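Local coordinates for START domain-containing protein 10 (PDB 6SER) that transfers phosphatidylcholine and phosphatidylethanolamine between membranes, preferring a palmitoyl or stearoyl chain at sn-1 and an unsaturated 18-carbon chain at sn-2, at residues P124-D129 with D160-V165; Q28-F33 with I144-S149. One frame throughout, in Å; residues are numbered along the deposited sequence.

Contact 1 of 2, residues P124-D129 with D160-V165; sequences PLKNRD and DLVRAV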
loop_
_atom_site.group_PDB
_atom_site.type_symbol
_atom_site.label_atom_id
_atom_site.label_comp_id
_atom_site.label_asym_id
_atom_site.label_seq_id
_atom_site.Cartn_x
_atom_site.Cartn_y
_atom_site.Cartn_z
ATOM N N PRO A 124 4.846 -22.499 9.131
ATOM C CA PRO A 124 5.894 -23.102 8.354
ATOM C C PRO A 124 6.578 -21.913 7.645
ATOM O O PRO A 124 7.729 -21.887 7.529
ATOM C CB PRO A 124 5.205 -24.120 7.461
ATOM C CG PRO A 124 3.762 -23.987 7.784
ATOM C CD PRO A 124 3.525 -22.824 8.718
ATOM N N LEU A 125 5.801 -20.935 7.223
ATOM C CA LEU A 125 6.376 -19.788 6.503
ATOM C C LEU A 125 7.111 -18.862 7.448
ATOM O O LEU A 125 6.801 -18.813 8.596
ATOM C CB LEU A 125 5.260 -19.017 5.828
ATOM C CG LEU A 125 4.458 -19.771 4.792
ATOM C CD1 LEU A 125 3.195 -19.035 4.532
ATOM C CD2 LEU A 125 5.221 -19.937 3.511
ATOM N N LYS A 126 8.063 -18.148 6.918
ATOM C CA LYS A 126 8.696 -17.161 7.800
ATOM C C LYS A 126 7.994 -15.800 7.692
ATOM O O LYS A 126 7.189 -15.623 6.844
ATOM C CB LYS A 126 10.208 -17.320 7.866
ATOM C CG LYS A 126 11.070 -16.762 6.784
ATOM C CD LYS A 126 12.266 -17.645 6.547
ATOM C CE LYS A 126 13.283 -17.689 7.647
ATOM N NZ LYS A 126 14.654 -17.633 7.141
ATOM N N ASN A 127 8.295 -14.909 8.611
ATOM C CA ASN A 127 7.738 -13.552 8.570
ATOM C C ASN A 127 8.408 -12.783 7.437
ATOM O O ASN A 127 9.461 -13.120 7.053
ATOM C CB ASN A 127 7.831 -12.869 9.929
ATOM C CG ASN A 127 7.148 -13.614 11.041
ATOM O OD1 ASN A 127 6.123 -14.205 10.859
ATOM N ND2 ASN A 127 7.707 -13.559 12.213
ATOM N N ARG A 128 7.749 -11.764 6.944
ATOM C CA ARG A 128 8.186 -11.002 5.768
ATOM C C ARG A 128 8.380 -9.533 6.093
ATOM O O ARG A 128 7.805 -9.083 6.968
ATOM C CB ARG A 128 7.140 -11.149 4.682
ATOM C CG ARG A 128 7.495 -12.216 3.676
ATOM C CD ARG A 128 6.614 -13.409 3.706
ATOM N NE ARG A 128 7.105 -14.236 2.659
ATOM C CZ ARG A 128 7.285 -15.514 2.742
ATOM N NH1 ARG A 128 6.949 -16.164 3.813
ATOM N NH2 ARG A 128 7.790 -16.126 1.733
ATOM N N ASP A 129 9.188 -8.856 5.322
ATOM C CA ASP A 129 9.439 -7.416 5.451
ATOM C C ASP A 129 9.633 -6.791 4.081
ATOM O O ASP A 129 10.027 -7.440 3.215
ATOM C CB ASP A 129 10.530 -7.093 6.467
ATOM C CG ASP A 129 11.943 -7.492 6.142
ATOM O OD1 ASP A 129 12.158 -8.201 5.214
ATOM O OD2 ASP A 129 12.760 -7.103 6.848
ATOM N N ASP A 160 16.252 -13.882 9.481
ATOM C CA ASP A 160 15.031 -14.434 10.060
ATOM C C ASP A 160 13.765 -14.064 9.291
ATOM O O ASP A 160 12.706 -14.650 9.557
ATOM C CB ASP A 160 14.896 -13.988 11.520
ATOM C CG ASP A 160 15.201 -12.511 11.713
ATOM O OD1 ASP A 160 14.353 -11.797 12.280
ATOM O OD2 ASP A 160 16.287 -12.063 11.285
ATOM N N LEU A 161 13.844 -13.135 8.337
ATOM C CA LEU A 161 12.677 -12.655 7.607
ATOM C C LEU A 161 12.918 -12.766 6.111
ATOM O O LEU A 161 14.016 -12.489 5.627
ATOM C CB LEU A 161 12.355 -11.183 7.937
ATOM C CG LEU A 161 11.586 -10.765 9.195
ATOM C CD1 LEU A 161 10.918 -11.945 9.821
ATOM C CD2 LEU A 161 12.522 -10.128 10.175
ATOM N N VAL A 162 11.869 -13.060 5.389
ATOM C CA VAL A 162 11.975 -13.092 3.926
ATOM C C VAL A 162 11.763 -11.675 3.434
ATOM O O VAL A 162 10.847 -11.112 3.821
ATOM C CB VAL A 162 10.933 -14.043 3.338
ATOM C CG1 VAL A 162 10.879 -13.952 1.843
ATOM C CG2 VAL A 162 11.208 -15.451 3.771
ATOM N N ARG A 163 12.664 -11.148 2.647
ATOM C CA ARG A 163 12.462 -9.814 2.077
ATOM C C ARG A 163 11.564 -9.918 0.865
ATOM O O ARG A 163 11.968 -10.379 -0.088
ATOM C CB ARG A 163 13.760 -9.116 1.716
ATOM C CG ARG A 163 13.539 -7.703 1.219
ATOM C CD ARG A 163 13.070 -6.922 2.396
ATOM N NE ARG A 163 14.225 -6.159 2.583
ATOM C CZ ARG A 163 14.969 -6.041 3.619
ATOM N NH1 ARG A 163 14.691 -6.582 4.768
ATOM N NH2 ARG A 163 16.004 -5.282 3.500
ATOM N N ALA A 164 10.359 -9.437 0.975
ATOM C CA ALA A 164 9.410 -9.415 -0.133
ATOM C C ALA A 164 9.655 -8.189 -0.993
ATOM O O ALA A 164 10.412 -7.348 -0.653
ATOM C CB ALA A 164 8.034 -9.438 0.406
ATOM N N VAL A 165 9.018 -8.196 -2.123
ATOM C CA VAL A 165 9.153 -7.112 -3.100
ATOM C C VAL A 165 7.777 -6.615 -3.492
ATOM O O VAL A 165 6.998 -7.329 -3.985
ATOM C CB VAL A 165 9.918 -7.535 -4.353
ATOM C CG1 VAL A 165 9.991 -6.416 -5.347
ATOM C CG2 VAL A 165 11.259 -8.126 -4.079
HETATM O O HOH W 1 10.277 -15.274 10.619
HETATM O O HOH W 2 14.631 -9.625 5.392
#
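Asp129 and Arg163 are joined by a salt bridge where strands 127-139 and 161-175 run as a parallel pair, the one parallel pairing in the otherwise antiparallel curved sheet of this START domain. The short strand axes approach to 4.5 Å, and their directions differ by 39°, a marked twist. The backbone ladder is set by Val162 N to Asn127 O (2.9 Å), by Asp129 N to Val162 O, and by Ala164 N to Asp129 O (3.0 Å). Arg128 thus pairs with Val162 on one face, and Asp129 with Arg163 on the other.

On the Arg128 face, the two side chains lie side by side, and Val162 CB sits over one face of the guanidinium, offset toward its rim. Arg128 NH2 reaches beyond the pair to the carbonyl of Pro191, while NH1 makes a weak bond to Lys126 O. The Val162 and Lys126 side chains cross at about a right angle, Val162 CG2 lying 3.3 Å from Lys126 CG, a tight carbon pair.

On the opposite face, Leu161 CD1 meets Asn127 CB at a doubtfully short 3.2 Å. Arg163 leaves its backbone with CG anti to N (chi1 -176°), then bends at chi2 and chi3, bringing NH1 back to the carboxylate. The bond from NH1 to Asp129 OD1 is 3.0 Å and nearly straight, lying in the guanidinium plane yet meeting OD1 from above the carboxylate plane; the two planes are 64° apart. Asp129 OD2 receives only a weak, bent bond from the same NH1, and its further partner is the hydroxyl of Tyr116.

Contact 2 of 2, residues Q28-F33 with I144-S149; sequences QDFRSF and IIMNYS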
loop_
_atom_site.group_PDB
_atom_site.type_symbol
_atom_site.label_atom_id
_atom_site.label_comp_id
_atom_site.label_asym_id
_atom_site.label_seq_id
_atom_site.Cartn_x
_atom_site.Cartn_y
_atom_site.Cartn_z
ATOM N N GLN A 28 3.034 11.720 -14.209
ATOM C CA GLN A 28 2.486 10.672 -15.061
ATOM C C GLN A 28 2.297 9.367 -14.295
ATOM O O GLN A 28 1.355 8.618 -14.577
ATOM C CB GLN A 28 3.396 10.475 -16.279
ATOM C CG GLN A 28 3.064 9.290 -17.177
ATOM C CD GLN A 28 1.740 9.432 -17.904
ATOM O OE1 GLN A 28 1.187 10.528 -18.023
ATOM N NE2 GLN A 28 1.222 8.313 -18.400
ATOM N N ASP A 29 3.162 9.083 -13.312
ATOM C CA ASP A 29 3.031 7.843 -12.549
ATOM C C ASP A 29 1.741 7.828 -11.739
ATOM O O ASP A 29 1.056 6.802 -11.666
ATOM C CB ASP A 29 4.237 7.639 -11.631
ATOM C CG ASP A 29 5.508 7.294 -12.394
ATOM O OD1 ASP A 29 6.561 7.897 -12.110
ATOM O OD2 ASP A 29 5.459 6.418 -13.281
ATOM N N PHE A 30 1.351 8.974 -11.231
ATOM C CA PHE A 30 0.095 9.105 -10.474
ATOM C C PHE A 30 -1.077 8.915 -11.431
ATOM O O PHE A 30 -2.035 8.307 -11.111
ATOM C CB PHE A 30 0.035 10.446 -9.755
ATOM C CG PHE A 30 0.808 10.480 -8.472
ATOM C CD1 PHE A 30 0.336 9.859 -7.355
ATOM C CD2 PHE A 30 2.007 11.133 -8.379
ATOM C CE1 PHE A 30 1.032 9.905 -6.167
ATOM C CE2 PHE A 30 2.719 11.157 -7.203
ATOM C CZ PHE A 30 2.221 10.552 -6.090
ATOM N N ARG A 31 -0.948 9.430 -12.638
ATOM C CA ARG A 31 -2.017 9.327 -13.650
ATOM C C ARG A 31 -2.172 7.873 -14.091
ATOM O O ARG A 31 -3.242 7.367 -14.102
ATOM C CB ARG A 31 -1.735 10.284 -14.805
ATOM C CG ARG A 31 -2.171 11.702 -14.497
ATOM C CD ARG A 31 -2.385 12.602 -15.679
ATOM N NE ARG A 31 -1.170 12.500 -16.439
ATOM C CZ ARG A 31 -0.312 13.475 -16.604
ATOM N NH1 ARG A 31 -0.561 14.666 -16.096
ATOM N NH2 ARG A 31 0.799 13.238 -17.260
ATOM N N SER A 32 -1.072 7.214 -14.359
ATOM C CA SER A 32 -1.116 5.817 -14.802
ATOM C C SER A 32 -1.762 4.989 -13.719
ATOM O O SER A 32 -2.500 4.149 -14.056
ATOM C CB SER A 32 0.237 5.308 -15.069
ATOM O OG SER A 32 0.628 5.613 -16.363
ATOM N N PHE A 33 -1.370 5.206 -12.481
ATOM C CA PHE A 33 -1.942 4.471 -11.347
ATOM C C PHE A 33 -3.438 4.707 -11.262
ATOM O O PHE A 33 -4.122 3.803 -11.193
ATOM C CB PHE A 33 -1.190 4.761 -10.062
ATOM C CG PHE A 33 -1.732 3.995 -8.907
ATOM C CD1 PHE A 33 -1.247 2.762 -8.573
ATOM C CD2 PHE A 33 -2.800 4.474 -8.224
ATOM C CE1 PHE A 33 -1.797 2.062 -7.526
ATOM C CE2 PHE A 33 -3.348 3.777 -7.181
ATOM C CZ PHE A 33 -2.849 2.570 -6.842
ATOM N N ILE A 144 -4.350 9.797 -3.927
ATOM C CA ILE A 144 -3.579 8.633 -4.343
ATOM C C ILE A 144 -2.378 8.489 -3.423
ATOM O O ILE A 144 -1.676 9.468 -3.152
ATOM C CB ILE A 144 -3.110 8.737 -5.802
ATOM C CG1 ILE A 144 -4.303 8.742 -6.751
ATOM C CG2 ILE A 144 -2.172 7.590 -6.135
ATOM C CD1 ILE A 144 -3.906 8.820 -8.209
ATOM N N ILE A 145 -2.141 7.270 -2.949
ATOM C CA ILE A 145 -0.908 6.895 -2.275
ATOM C C ILE A 145 -0.382 5.657 -2.976
ATOM O O ILE A 145 -1.090 4.647 -3.040
ATOM C CB ILE A 145 -1.123 6.594 -0.785
ATOM C CG1 ILE A 145 -2.054 7.615 -0.150
ATOM C CG2 ILE A 145 0.202 6.607 -0.059
ATOM C CD1 ILE A 145 -2.299 7.348 1.309
ATOM N N MET A 146 0.849 5.726 -3.493
ATOM C CA MET A 146 1.512 4.599 -4.141
ATOM C C MET A 146 2.828 4.273 -3.449
ATOM O O MET A 146 3.427 5.116 -2.773
ATOM C CB MET A 146 1.835 4.875 -5.609
ATOM C CG MET A 146 0.918 5.828 -6.265
ATOM S SD MET A 146 1.366 6.025 -7.977
ATOM C CE MET A 146 2.771 7.095 -7.833
ATOM N N ASN A 147 3.292 3.043 -3.664
ATOM C CA ASN A 147 4.607 2.638 -3.188
ATOM C C ASN A 147 5.128 1.512 -4.070
ATOM O O ASN A 147 4.369 0.871 -4.797
ATOM C CB ASN A 147 4.570 2.247 -1.702
ATOM C CG ASN A 147 4.070 0.833 -1.460
ATOM O OD1 ASN A 147 4.633 -0.131 -1.976
ATOM N ND2 ASN A 147 3.052 0.697 -0.616
ATOM N N TYR A 148 6.443 1.294 -4.005
ATOM C CA TYR A 148 7.109 0.156 -4.628
ATOM C C TYR A 148 8.415 -0.074 -3.876
ATOM O O TYR A 148 8.943 0.844 -3.242
ATOM C CB TYR A 148 7.365 0.387 -6.126
ATOM C CG TYR A 148 8.346 1.501 -6.426
ATOM C CD1 TYR A 148 9.697 1.226 -6.594
ATOM C CD2 TYR A 148 7.928 2.827 -6.522
ATOM C CE1 TYR A 148 10.606 2.225 -6.862
ATOM C CE2 TYR A 148 8.834 3.841 -6.791
ATOM C CZ TYR A 148 10.177 3.530 -6.957
ATOM O OH TYR A 148 11.112 4.509 -7.221
ATOM N N SER A 149 8.924 -1.305 -3.937
ATOM C CA SER A 149 10.052 -1.676 -3.094
ATOM C C SER A 149 11.334 -1.011 -3.573
ATOM O O SER A 149 11.499 -0.679 -4.751
ATOM C CB SER A 149 10.250 -3.193 -3.061
ATOM O OG SER A 149 9.397 -3.802 -2.114
#
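Helix 28-33 crosses strand 144-149 nearly at right angles, with 102° between their directions and 9.5 Å between their axes, and no hydrogen bond joins them. The separation is bridged by side chains: Met146 and Ile144, two residues apart on the same face of the strand, meet Phe30 and Phe33, one helical turn apart.

Met146 reaches between the two rings. Its chain is extended through chi2 and turns at chi3 (-77°), which carries the terminal methyl over Phe30. CE lies 3.7 Å from the centroid of the Phe30 ring and 11° off its normal, a CH-pi contact centred on the face. The sulfur makes Met-aromatic contacts with both phenylalanines, but obliquely: SD is 4.5 Å from the Phe30 centroid and 4.6 Å from that of Phe33. SD also packs against Phe33 CB at 3.5 Å, while Met146 CG lies over one face of the Phe33 ring, offset toward its rim.

Ile144 meets the same rings differently. Its CG2 branch comes to the edge of Phe30, in the ring plane, at 3.6 Å from CD1, and also touches Phe33 CD2 at 3.8 Å. The CD1 end of Ile144 points at the helix and meets Phe30 O at 3.5 Å. Phe30 therefore has a methyl over its face from Met146 and another at its edge from Ile144.

This buried contact packs helix 27-38 on the curved sheet of the START helix-grip fold. Phe30 also touches Ser135 and Leu137 of strand 127-139, whereas Phe33 reaches Gln168 of strand 161-175, so the helix touches the two long strands that flank strand 142-151. From the other face of that strand, Ile145 packs against helix 79-87.

Overall arrangement
Both contacts draw on one curved sheet: strand 142-151, which carries the strand half of contact 2, is antiparallel to both strands that contact 1 joins. Their centres nevertheless stand 25 Å apart, on opposite sides of the chain's centre. Contact 1, about 17 Å from that centre, is partly buried and joins strand to strand through backbone bonds and an ion pair, with waters bridging the segments. Contact 2, about 10 Å from the centre, is buried and joins helix to sheet through apolar, CH-pi and Met-aromatic packing, with no hydrogen bond across. The two meet where Val165 CA packs against Ser149 OG at 3.5 Å. Their segments alternate along the chain, all four within the START range.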